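PDB 3I6V: periplasmic His/Glu/Gln/Arg/opine family-binding protein from Silicibacter pomeroyi, which binds lysine and probably serves as the periplasmic solute-binding component of an ABC transporter for polar amino acids or opines. Local coordinates for residues A[35-38]-A[39-42]; A[49-53]-A[54-58]; A[138-142]-A[143-147]; A[151-154]-A[155-159]. One frame throughout, in Å; residues are numbered along the deposited sequence. Where two conformers were deposited one is given.

Interaction 1: residues A[35-38]-A[39-42]; sequences GDEL and CKRA
Glu37 and Arg41, one helical turn apart, are joined by a salt bridge in which OE2 of Glu37 takes the N-H of Arg41 NE at 2.8 Å, nearly straight at 167°. The carboxylate offers OE2 by its anti lone pair, the one turned away from OE1, and the oxygen lies almost in the guanidinium plane, so the bond is made at the edge of that group while the two planes stand 75° apart. Glu37 reaches its partner because its chain, with CG anti to the backbone N, bends at chi2 (65°) and heads for the next turn of the helix; Arg41 comes up to meet it extended from CG to NE. A water closes the other side of the pair, accepting from Arg41 NH2 at 3.1 Å and giving a weak bond to Glu37 OE2.

The remaining guanidinium nitrogens look to the C-terminal part of the chain: NH2 forms a salt bridge with Asp205 and NH1 a hydrogen bond with Ser201. This ties helix 30-42 to helix 189-204 and the turn after it, in a lobe of the type II periplasmic binding protein fold.

Backbone bonds run from Cys39 N to Gly35 O, Lys40 N to Asp36 O, Arg41 N to Glu37 O and Ala42 N to Leu38 O, the regular i to i+4 ladder of an alpha-helix.

Apolar contacts go inward. Leu38 packs on Ala198, Ile199 and Met202, whereas Cys39 faces Val7 and Met9. Toward solvent, the aliphatic Lys40 CD passes 3.8 Å from Glu37 OE1, and its NZ, 4.7 Å from that oxygen, probably adds a mild electrostatic attraction.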
loop_
_atom_site.group_PDB
_atom_site.type_symbol
_atom_site.label_atom_id
_atom_site.label_comp_id
_atom_site.label_asym_id
_atom_site.label_seq_id
_atom_site.Cartn_x
_atom_site.Cartn_y
_atom_site.Cartn_z
ATOM N N GLY A 35 7.791 -9.401 5.390
ATOM C CA GLY A 35 7.527 -9.459 6.810
ATOM C C GLY A 35 8.141 -10.690 7.476
ATOM O O GLY A 35 8.748 -10.587 8.567
ATOM N N ASP A 36 7.975 -11.858 6.835
ATOM C CA ASP A 36 8.581 -13.091 7.354
ATOM C C ASP A 36 10.091 -12.982 7.407
ATOM O O ASP A 36 10.711 -13.412 8.391
ATOM C CB ASP A 36 8.208 -14.320 6.497
ATOM C CG ASP A 36 6.745 -14.723 6.644
ATOM O OD1 ASP A 36 6.066 -14.325 7.641
ATOM O OD2 ASP A 36 6.289 -15.490 5.770
ATOM N N GLU A 37 10.700 -12.439 6.358
ATOM C CA GLU A 37 12.163 -12.330 6.342
ATOM C C GLU A 37 12.669 -11.287 7.370
ATOM O O GLU A 37 13.716 -11.472 8.013
ATOM C CB GLU A 37 12.679 -12.008 4.948
ATOM C CG GLU A 37 14.205 -11.820 4.866
ATOM C CD GLU A 37 14.989 -13.112 5.189
ATOM O OE1 GLU A 37 14.395 -14.208 5.219
ATOM O OE2 GLU A 37 16.206 -13.025 5.425
ATOM N N LEU A 38 11.912 -10.202 7.547
ATOM C CA LEU A 38 12.288 -9.223 8.579
ATOM C C LEU A 38 12.241 -9.840 9.966
ATOM O O LEU A 38 13.161 -9.635 10.757
ATOM C CB LEU A 38 11.429 -7.947 8.532
ATOM C CG LEU A 38 11.593 -7.105 7.281
ATOM C CD1 LEU A 38 10.524 -5.968 7.313
ATOM C CD2 LEU A 38 13.006 -6.516 7.179
ATOM N N CYS A 39 11.170 -10.564 10.278
ATOM C CA CYS A 39 11.048 -11.183 11.573
ATOM C C CYS A 39 12.147 -12.227 11.797
ATOM O O CYS A 39 12.631 -12.386 12.911
ATOM C CB CYS A 39 9.689 -11.849 11.736
ATOM S SG CYS A 39 8.317 -10.691 12.011
ATOM N N LYS A 40 12.493 -12.971 10.754
ATOM C CA LYS A 40 13.559 -13.959 10.863
ATOM C C LYS A 40 14.876 -13.254 11.232
ATOM O O LYS A 40 15.589 -13.702 12.118
ATOM C CB LYS A 40 13.711 -14.731 9.557
ATOM C CG LYS A 40 14.828 -15.786 9.582
ATOM C CD LYS A 40 14.988 -16.422 8.212
ATOM C CE LYS A 40 15.818 -17.730 8.311
ATOM N NZ LYS A 40 16.181 -18.144 6.948
ATOM N N ARG A 41 15.166 -12.141 10.566
ATOM C CA ARG A 41 16.406 -11.427 10.787
ATOM C C ARG A 41 16.449 -10.693 12.131
ATOM O O ARG A 41 17.525 -10.488 12.675
ATOM C CB ARG A 41 16.667 -10.457 9.652
ATOM C CG ARG A 41 17.210 -11.112 8.419
ATOM C CD ARG A 41 17.142 -10.137 7.304
ATOM N NE ARG A 41 17.593 -10.688 6.035
ATOM C CZ ARG A 41 18.604 -10.215 5.311
ATOM N NH1 ARG A 41 19.312 -9.177 5.734
ATOM N NH2 ARG A 41 18.921 -10.797 4.155
ATOM N N ALA A 42 15.281 -10.339 12.662
ATOM C CA ALA A 42 15.149 -9.673 13.963
ATOM C C ALA A 42 15.098 -10.657 15.119
ATOM O O ALA A 42 15.138 -10.248 16.277
ATOM C CB ALA A 42 13.873 -8.784 13.987
HETATM O O HOH W 1 17.193 -12.985 2.897
#

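Interaction 2: residues A[49-53]-A[54-58]; sequences VKNDW and DSIIP. With LYS (lysine), chain B.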
loop_
_atom_site.group_PDB
_atom_site.type_symbol
_atom_site.label_atom_id
_atom_site.label_comp_id
_atom_site.label_asym_id
_atom_site.label_seq_id
_atom_site.Cartn_x
_atom_site.Cartn_y
_atom_site.Cartn_z
ATOM N N VAL A 49 -2.163 -11.097 10.896
ATOM C CA VAL A 49 -3.533 -10.678 11.243
ATOM C C VAL A 49 -4.073 -9.816 10.107
ATOM O O VAL A 49 -3.374 -8.912 9.622
ATOM C CB VAL A 49 -3.621 -9.920 12.603
ATOM C CG1 VAL A 49 -5.101 -9.595 12.988
ATOM C CG2 VAL A 49 -2.974 -10.754 13.719
ATOM N N LYS A 50 -5.295 -10.125 9.656
ATOM C CA LYS A 50 -5.939 -9.388 8.580
ATOM C C LYS A 50 -6.813 -8.336 9.204
ATOM O O LYS A 50 -7.533 -8.625 10.136
ATOM C CB LYS A 50 -6.788 -10.338 7.714
ATOM C CG LYS A 50 -7.652 -9.648 6.662
ATOM C CD LYS A 50 -8.551 -10.700 5.963
ATOM C CE LYS A 50 -9.778 -10.041 5.304
ATOM N NZ LYS A 50 -9.515 -9.730 3.887
ATOM N N ASN A 51 -6.763 -7.104 8.705
ATOM C CA ASN A 51 -7.645 -6.071 9.224
ATOM C C ASN A 51 -8.053 -5.153 8.082
ATOM O O ASN A 51 -7.215 -4.864 7.235
ATOM C CB ASN A 51 -6.925 -5.250 10.335
ATOM C CG ASN A 51 -7.887 -4.438 11.166
ATOM O OD1 ASN A 51 -8.272 -4.856 12.247
ATOM N ND2 ASN A 51 -8.313 -3.299 10.659
ATOM N N ASP A 52 -9.306 -4.682 8.057
ATOM C CA ASP A 52 -9.732 -3.794 6.976
ATOM C C ASP A 52 -8.913 -2.483 7.068
ATOM O O ASP A 52 -8.513 -2.037 8.167
ATOM C CB ASP A 52 -11.241 -3.443 7.065
ATOM C CG ASP A 52 -12.173 -4.673 6.849
ATOM O OD1 ASP A 52 -13.341 -4.588 7.250
ATOM O OD2 ASP A 52 -11.744 -5.708 6.302
ATOM N N TRP A 53 -8.707 -1.884 5.905
ATOM C CA TRP A 53 -7.949 -0.640 5.781
ATOM C C TRP A 53 -8.527 0.498 6.616
ATOM O O TRP A 53 -7.778 1.171 7.326
ATOM C CB TRP A 53 -7.831 -0.239 4.309
ATOM C CG TRP A 53 -7.033 1.028 4.139
ATOM C CD1 TRP A 53 -7.536 2.290 4.002
ATOM C CD2 TRP A 53 -5.605 1.159 4.182
ATOM N NE1 TRP A 53 -6.507 3.201 3.910
ATOM C CE2 TRP A 53 -5.311 2.532 4.012
ATOM C CE3 TRP A 53 -4.538 0.237 4.302
ATOM C CZ2 TRP A 53 -3.996 3.019 3.968
ATOM C CZ3 TRP A 53 -3.224 0.716 4.254
ATOM C CH2 TRP A 53 -2.965 2.093 4.081
ATOM N N ASP A 54 -9.853 0.683 6.576
ATOM C CA ASP A 54 -10.529 1.788 7.293
ATOM C C ASP A 54 -10.166 1.860 8.770
ATOM O O ASP A 54 -10.029 2.954 9.347
ATOM C CB ASP A 54 -12.062 1.678 7.182
ATOM C CG ASP A 54 -12.565 1.840 5.743
ATOM O OD1 ASP A 54 -11.732 2.119 4.853
ATOM O OD2 ASP A 54 -13.799 1.672 5.485
ATOM N N SER A 55 -9.969 0.708 9.387
ATOM C CA SER A 55 -9.729 0.701 10.817
ATOM C C SER A 55 -8.308 0.177 11.164
ATOM O O SER A 55 -8.054 -0.134 12.312
ATOM C CB SER A 55 -10.816 -0.182 11.492
ATOM O OG SER A 55 -10.724 -1.521 10.990
ATOM N N ILE A 56 -7.395 0.081 10.189
ATOM C CA ILE A 56 -6.095 -0.569 10.434
ATOM C C ILE A 56 -5.220 0.232 11.417
ATOM O O ILE A 56 -4.467 -0.355 12.209
ATOM C CB ILE A 56 -5.349 -0.916 9.105
ATOM C CG1 ILE A 56 -4.332 -2.030 9.330
ATOM C CG2 ILE A 56 -4.770 0.377 8.402
ATOM C CD1 ILE A 56 -3.956 -2.779 8.020
ATOM N N ILE A 57 -5.340 1.557 11.394
ATOM C CA ILE A 57 -4.609 2.374 12.349
ATOM C C ILE A 57 -5.240 2.294 13.758
ATOM O O ILE A 57 -4.537 1.968 14.699
ATOM C CB ILE A 57 -4.364 3.817 11.859
ATOM C CG1 ILE A 57 -3.319 3.820 10.725
ATOM C CG2 ILE A 57 -3.873 4.709 13.030
ATOM C CD1 ILE A 57 -2.968 5.264 10.179
ATOM N N PRO A 58 -6.553 2.591 13.908
ATOM C CA PRO A 58 -7.120 2.497 15.289
ATOM C C PRO A 58 -6.950 1.122 15.917
ATOM O O PRO A 58 -6.683 1.028 17.118
ATOM C CB PRO A 58 -8.625 2.808 15.104
ATOM C CG PRO A 58 -8.787 3.373 13.753
ATOM C CD PRO A 58 -7.480 3.230 12.959
HETATM N N LYS B . 0.265 4.229 -0.179
HETATM C CA LYS B . -1.079 4.893 -0.151
HETATM C C LYS B . -1.401 5.414 1.231
HETATM O O LYS B . -0.650 5.113 2.170
HETATM C CB LYS B . -2.181 3.908 -0.616
HETATM C CG LYS B . -2.434 2.728 0.323
HETATM C CD LYS B . -3.509 1.772 -0.298
HETATM C CE LYS B . -3.887 0.573 0.648
HETATM N NZ LYS B . -4.868 -0.387 -0.075
HETATM O OXT LYS B . -2.428 6.124 1.434
HETATM O O HOH W 2 -6.666 3.294 9.299
#
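Between Trp53 and Ile56 the chain turns from strand 46-50 into helix 56-61, and the turn is closed by Ile56 N giving a straight bond (173°) to Trp53 O, although the donor sits well above the carbonyl plane; a weak bond runs from Ser55 N to Asp52 O.

Asn51 ties the turn together with its amide. Its ND2 donates to Asp52 O at 2.8 Å, in the carbonyl plane and on a lone pair, and to Ser55 OG at 3.0 Å, somewhat tilted from the amide plane. Ser55 can take that second bond because its OG stands between its own backbone N and carbonyl carbon (chi1 61°). With OD1 held by Asn59, both ends of the amide are engaged and its rotation is fixed.

The Trp53 indole is gripped between two partners. Ile56 CG2 lies under one face, 4.1 Å from Trp53 CE3, and the bound lysine lies over the opposite face, its CE 3.7 Å from Trp53 CZ3 and displaced toward the rim. The ring edge is held as well, since NE1 bonds to Ala114 O across the pocket.

For the ligand this means an apolar wall: CG and CE of the bound lysine lie over the indole, while the ligand's polar ends are bound by Glu12, Arg78, Ser73 and others.

Interaction 3: residues A[138-142]-A[143-147]; sequences IAAVR and NGEAD
Ala140 and Ala146 meet through their methyl groups, CB to CB at 4.2 Å, where the chain comes back alongside the end of helix 134-142. The extended Glu145 chain runs past, its OE1 4.1 Å from the same Ala140 CB. Phe131 touches both Ala140 and Glu145, while Ala146 packs on Ile108 and Ala110, so this side of the turn rests on strands 108-112 and 127-131.

Asn143 sits at the helix end, its N bonded to Ala139 O at 2.9 Å. Its side chain was modelled in two conformers, and what follows holds for one of them. In that copy CG stands beside its own backbone N (chi1 -57°), which lays the amide against Ala139 O, with ND2 at an angle too poor for a bond. OD1 then faces the edge of the Arg142 guanidinium with the two planes perpendicular, a doubtful approach between exposed groups.

The backbone leaves the helix at Gly144, phi 79°, whose N bonds to Val141 O at 3.1 Å; Ala146 N reaches back to Ala140 O at 3.0 Å. Both donors stand well above the carbonyl planes. With Gly144 in the left-handed region and these two amides tied to carbonyls of the final turn, helix 134-142 ends in a Schellman motif, which sends the chain into strand 148-152, a helix-to-strand link of the alpha/beta lobe.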
loop_
_atom_site.group_PDB
_atom_site.type_symbol
_atom_site.label_atom_id
_atom_site.label_comp_id
_atom_site.label_asym_id
_atom_site.label_seq_id
_atom_site.Cartn_x
_atom_site.Cartn_y
_atom_site.Cartn_z
ATOM N N ILE A 138 -11.863 0.085 -8.429
ATOM C CA ILE A 138 -11.731 -0.381 -9.820
ATOM C C ILE A 138 -13.131 -0.663 -10.386
ATOM O O ILE A 138 -13.456 -0.252 -11.518
ATOM C CB ILE A 138 -10.861 -1.666 -9.936
ATOM C CG1 ILE A 138 -9.475 -1.457 -9.324
ATOM C CG2 ILE A 138 -10.769 -2.150 -11.387
ATOM C CD1 ILE A 138 -8.717 -0.198 -9.838
ATOM N N ALA A 139 -13.952 -1.334 -9.581
ATOM C CA ALA A 139 -15.328 -1.664 -9.966
ATOM C C ALA A 139 -16.131 -0.401 -10.290
ATOM O O ALA A 139 -16.925 -0.402 -11.243
ATOM C CB ALA A 139 -16.022 -2.507 -8.862
ATOM N N ALA A 140 -15.909 0.682 -9.531
ATOM C CA ALA A 140 -16.649 1.933 -9.758
ATOM C C ALA A 140 -16.347 2.544 -11.127
ATOM O O ALA A 140 -17.220 3.166 -11.746
ATOM C CB ALA A 140 -16.392 2.981 -8.620
ATOM N N VAL A 141 -15.124 2.372 -11.594
ATOM C CA VAL A 141 -14.699 2.853 -12.914
ATOM C C VAL A 141 -15.286 1.958 -14.026
ATOM O O VAL A 141 -15.911 2.461 -14.972
ATOM C CB VAL A 141 -13.169 2.904 -13.023
ATOM C CG1 VAL A 141 -12.721 3.138 -14.471
ATOM C CG2 VAL A 141 -12.618 4.023 -12.104
ATOM N N ARG A 142 -15.101 0.645 -13.870
ATOM C CA ARG A 142 -15.581 -0.350 -14.827
ATOM C C ARG A 142 -17.086 -0.240 -15.069
ATOM O O ARG A 142 -17.524 -0.348 -16.209
ATOM C CB ARG A 142 -15.201 -1.764 -14.370
ATOM C CG ARG A 142 -14.892 -2.699 -15.523
ATOM C CD ARG A 142 -15.015 -4.154 -15.055
ATOM N NE ARG A 142 -15.204 -5.075 -16.176
ATOM C CZ ARG A 142 -16.360 -5.680 -16.466
ATOM N NH1 ARG A 142 -17.440 -5.469 -15.718
ATOM N NH2 ARG A 142 -16.435 -6.494 -17.514
ATOM N N ASN A 143 -17.858 0.006 -14.009
ATOM C CA ASN A 143 -19.310 0.066 -14.126
ATOM C C ASN A 143 -19.862 1.482 -14.390
ATOM O O ASN A 143 -21.078 1.692 -14.427
ATOM C CB ASN A 143 -19.959 -0.608 -12.909
ATOM C CG ASN A 143 -19.511 -2.057 -12.744
ATOM O OD1 ASN A 143 -19.292 -2.766 -13.731
ATOM N ND2 ASN A 143 -19.349 -2.495 -11.500
ATOM N N GLY A 144 -18.956 2.449 -14.586
ATOM C CA GLY A 144 -19.332 3.828 -14.957
ATOM C C GLY A 144 -19.823 4.741 -13.850
ATOM O O GLY A 144 -20.229 5.867 -14.121
ATOM N N GLU A 145 -19.795 4.278 -12.604
ATOM C CA GLU A 145 -20.150 5.138 -11.473
ATOM C C GLU A 145 -19.123 6.281 -11.262
ATOM O O GLU A 145 -19.443 7.316 -10.690
ATOM C CB GLU A 145 -20.347 4.326 -10.174
ATOM C CG GLU A 145 -20.286 5.219 -8.902
ATOM C CD GLU A 145 -20.354 4.471 -7.552
ATOM O OE1 GLU A 145 -20.379 3.212 -7.517
ATOM O OE2 GLU A 145 -20.382 5.178 -6.516
ATOM N N ALA A 146 -17.898 6.092 -11.739
ATOM C CA ALA A 146 -16.877 7.116 -11.605
ATOM C C ALA A 146 -16.122 7.284 -12.911
ATOM O O ALA A 146 -15.883 6.312 -13.638
ATOM C CB ALA A 146 -15.905 6.763 -10.454
ATOM N N ASP A 147 -15.734 8.525 -13.192
ATOM C CA ASP A 147 -14.937 8.882 -14.381
ATOM C C ASP A 147 -13.532 8.287 -14.427
ATOM O O ASP A 147 -12.992 7.984 -15.499
ATOM C CB ASP A 147 -14.891 10.425 -14.499
ATOM C CG ASP A 147 -16.272 11.021 -14.779
ATOM O OD1 ASP A 147 -16.846 11.751 -13.926
ATOM O OD2 ASP A 147 -16.812 10.696 -15.861
#

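Interaction 4: residues A[151-154]-A[155-159]; sequences ADRD and YLVPI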
loop_
_atom_site.group_PDB
_atom_site.type_symbol
_atom_site.label_atom_id
_atom_site.label_comp_id
_atom_site.label_asym_id
_atom_site.label_seq_id
_atom_site.Cartn_x
_atom_site.Cartn_y
_atom_site.Cartn_z
ATOM N N ALA A 151 -4.980 6.149 -7.778
ATOM C CA ALA A 151 -4.443 5.139 -6.879
ATOM C C ALA A 151 -2.975 4.964 -7.110
ATOM O O ALA A 151 -2.398 5.558 -8.016
ATOM C CB ALA A 151 -5.180 3.755 -7.119
ATOM N N ASP A 152 -2.372 4.105 -6.308
ATOM C CA ASP A 152 -0.960 3.817 -6.417
ATOM C C ASP A 152 -0.678 3.165 -7.762
ATOM O O ASP A 152 -1.424 2.233 -8.185
ATOM C CB ASP A 152 -0.593 2.869 -5.304
ATOM C CG ASP A 152 0.834 2.508 -5.308
ATOM O OD1 ASP A 152 1.652 3.308 -4.794
ATOM O OD2 ASP A 152 1.128 1.380 -5.783
ATOM N N ARG A 153 0.374 3.648 -8.432
ATOM C CA ARG A 153 0.708 3.195 -9.765
ATOM C C ARG A 153 1.057 1.702 -9.756
ATOM O O ARG A 153 0.677 0.970 -10.684
ATOM C CB ARG A 153 1.870 3.989 -10.382
ATOM C CG ARG A 153 2.136 3.585 -11.860
ATOM C CD ARG A 153 3.215 4.443 -12.574
ATOM N NE ARG A 153 3.434 3.842 -13.878
ATOM C CZ ARG A 153 2.704 4.103 -14.960
ATOM N NH1 ARG A 153 1.729 5.011 -14.936
ATOM N NH2 ARG A 153 2.980 3.471 -16.087
ATOM N N ASP A 154 1.780 1.242 -8.741
ATOM C CA ASP A 154 2.135 -0.160 -8.730
ATOM C C ASP A 154 0.960 -1.108 -8.495
ATOM O O ASP A 154 1.014 -2.276 -8.919
ATOM C CB ASP A 154 3.305 -0.434 -7.800
ATOM C CG ASP A 154 4.607 0.156 -8.346
ATOM O OD1 ASP A 154 4.582 0.752 -9.447
ATOM O OD2 ASP A 154 5.631 0.039 -7.674
ATOM N N TYR A 155 -0.091 -0.601 -7.846
ATOM C CA TYR A 155 -1.319 -1.353 -7.701
ATOM C C TYR A 155 -2.013 -1.407 -9.084
ATOM O O TYR A 155 -2.516 -2.476 -9.524
ATOM C CB TYR A 155 -2.229 -0.699 -6.653
ATOM C CG TYR A 155 -3.635 -1.281 -6.610
ATOM C CD1 TYR A 155 -3.869 -2.593 -6.161
ATOM C CD2 TYR A 155 -4.724 -0.520 -7.020
ATOM C CE1 TYR A 155 -5.184 -3.121 -6.121
ATOM C CE2 TYR A 155 -6.008 -1.019 -6.985
ATOM C CZ TYR A 155 -6.238 -2.316 -6.561
ATOM O OH TYR A 155 -7.538 -2.761 -6.591
ATOM N N LEU A 156 -2.035 -0.268 -9.765
ATOM C CA LEU A 156 -2.740 -0.148 -11.065
ATOM C C LEU A 156 -2.056 -0.840 -12.262
ATOM O O LEU A 156 -2.760 -1.325 -13.142
ATOM C CB LEU A 156 -3.054 1.308 -11.419
ATOM C CG LEU A 156 -4.018 2.035 -10.480
ATOM C CD1 LEU A 156 -3.924 3.574 -10.700
ATOM C CD2 LEU A 156 -5.480 1.539 -10.576
ATOM N N VAL A 157 -0.730 -0.911 -12.286
ATOM C CA VAL A 157 -0.024 -1.488 -13.446
ATOM C C VAL A 157 -0.560 -2.901 -13.839
ATOM O O VAL A 157 -0.998 -3.070 -14.978
ATOM C CB VAL A 157 1.521 -1.430 -13.336
ATOM C CG1 VAL A 157 2.205 -2.385 -14.382
ATOM C CG2 VAL A 157 2.044 0.048 -13.525
ATOM N N PRO A 158 -0.588 -3.877 -12.889
ATOM C CA PRO A 158 -1.091 -5.208 -13.291
ATOM C C PRO A 158 -2.571 -5.184 -13.647
ATOM O O PRO A 158 -3.024 -5.972 -14.469
ATOM C CB PRO A 158 -0.843 -6.084 -12.034
ATOM C CG PRO A 158 0.242 -5.337 -11.244
ATOM C CD PRO A 158 -0.130 -3.874 -11.483
ATOM N N ILE A 159 -3.333 -4.301 -13.020
ATOM C CA ILE A 159 -4.753 -4.201 -13.293
ATOM C C ILE A 159 -5.036 -3.728 -14.744
ATOM O O ILE A 159 -5.880 -4.311 -15.464
ATOM C CB ILE A 159 -5.422 -3.329 -12.225
ATOM C CG1 ILE A 159 -5.535 -4.111 -10.908
ATOM C CG2 ILE A 159 -6.793 -2.910 -12.644
ATOM C CD1 ILE A 159 -6.085 -3.291 -9.788
#
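Asp152 caps helix 153-162 through Tyr155 where strand 148-152 runs into the helix, an N-cap at a strand-to-helix junction of the alpha/beta lobe. Outward along its side chain, CB lies 4.2 Å from Tyr155 CB; CG, anti to the backbone N (chi1 -180°), is thereby swung over the first turn; OD2 at the tip then accepts from Tyr155 N at 3.1 Å. The donor arrives on the anti side of OD2, slightly out of the carboxylate plane. OD2 has a second partner in the hydroxyl of Tyr18. The side chain of Asp152 lies about 5 Å from the bound lysine, so the cap is close to the pocket.

Behind the cap, Asp152 O takes Leu156 N in the plane of its carbonyl, and Ala151 CB packs against Leu156 CD1 at 3.8 Å. Arg153 leads away to a salt bridge with Asp173 and a cation-pi contact with Phe169, while Val157 CG2 covers one face of its guanidinium and touches its CG. Pro158 has no N-H to give, and the helix kinks there: its CD, rather than a donor, faces Asp154 O at 3.2 Å.

In the fold
The four contacts follow one another along the chain, each a local turn or helix segment, and divide between the two lobes, interactions 1 and 2 in one, 3 and 4 in the other. Interactions 1 and 2 are linked by strand 46-50, which follows helix 30-42 and belongs to the three-stranded parallel sheet; their centres are 21 Å apart. Interactions 3 and 4, with centres 16 Å apart, are joined by strand 148-152 of the mixed sheet, and they touch where Ile138 packs on Tyr155, Leu156 and Ile159. Interactions 1 and 3 lie 39 Å apart between centres. The lysine sits between the two groups, lying over the Trp53 ring of interaction 2 and near interaction 4, as expected of a two-lobed binding protein.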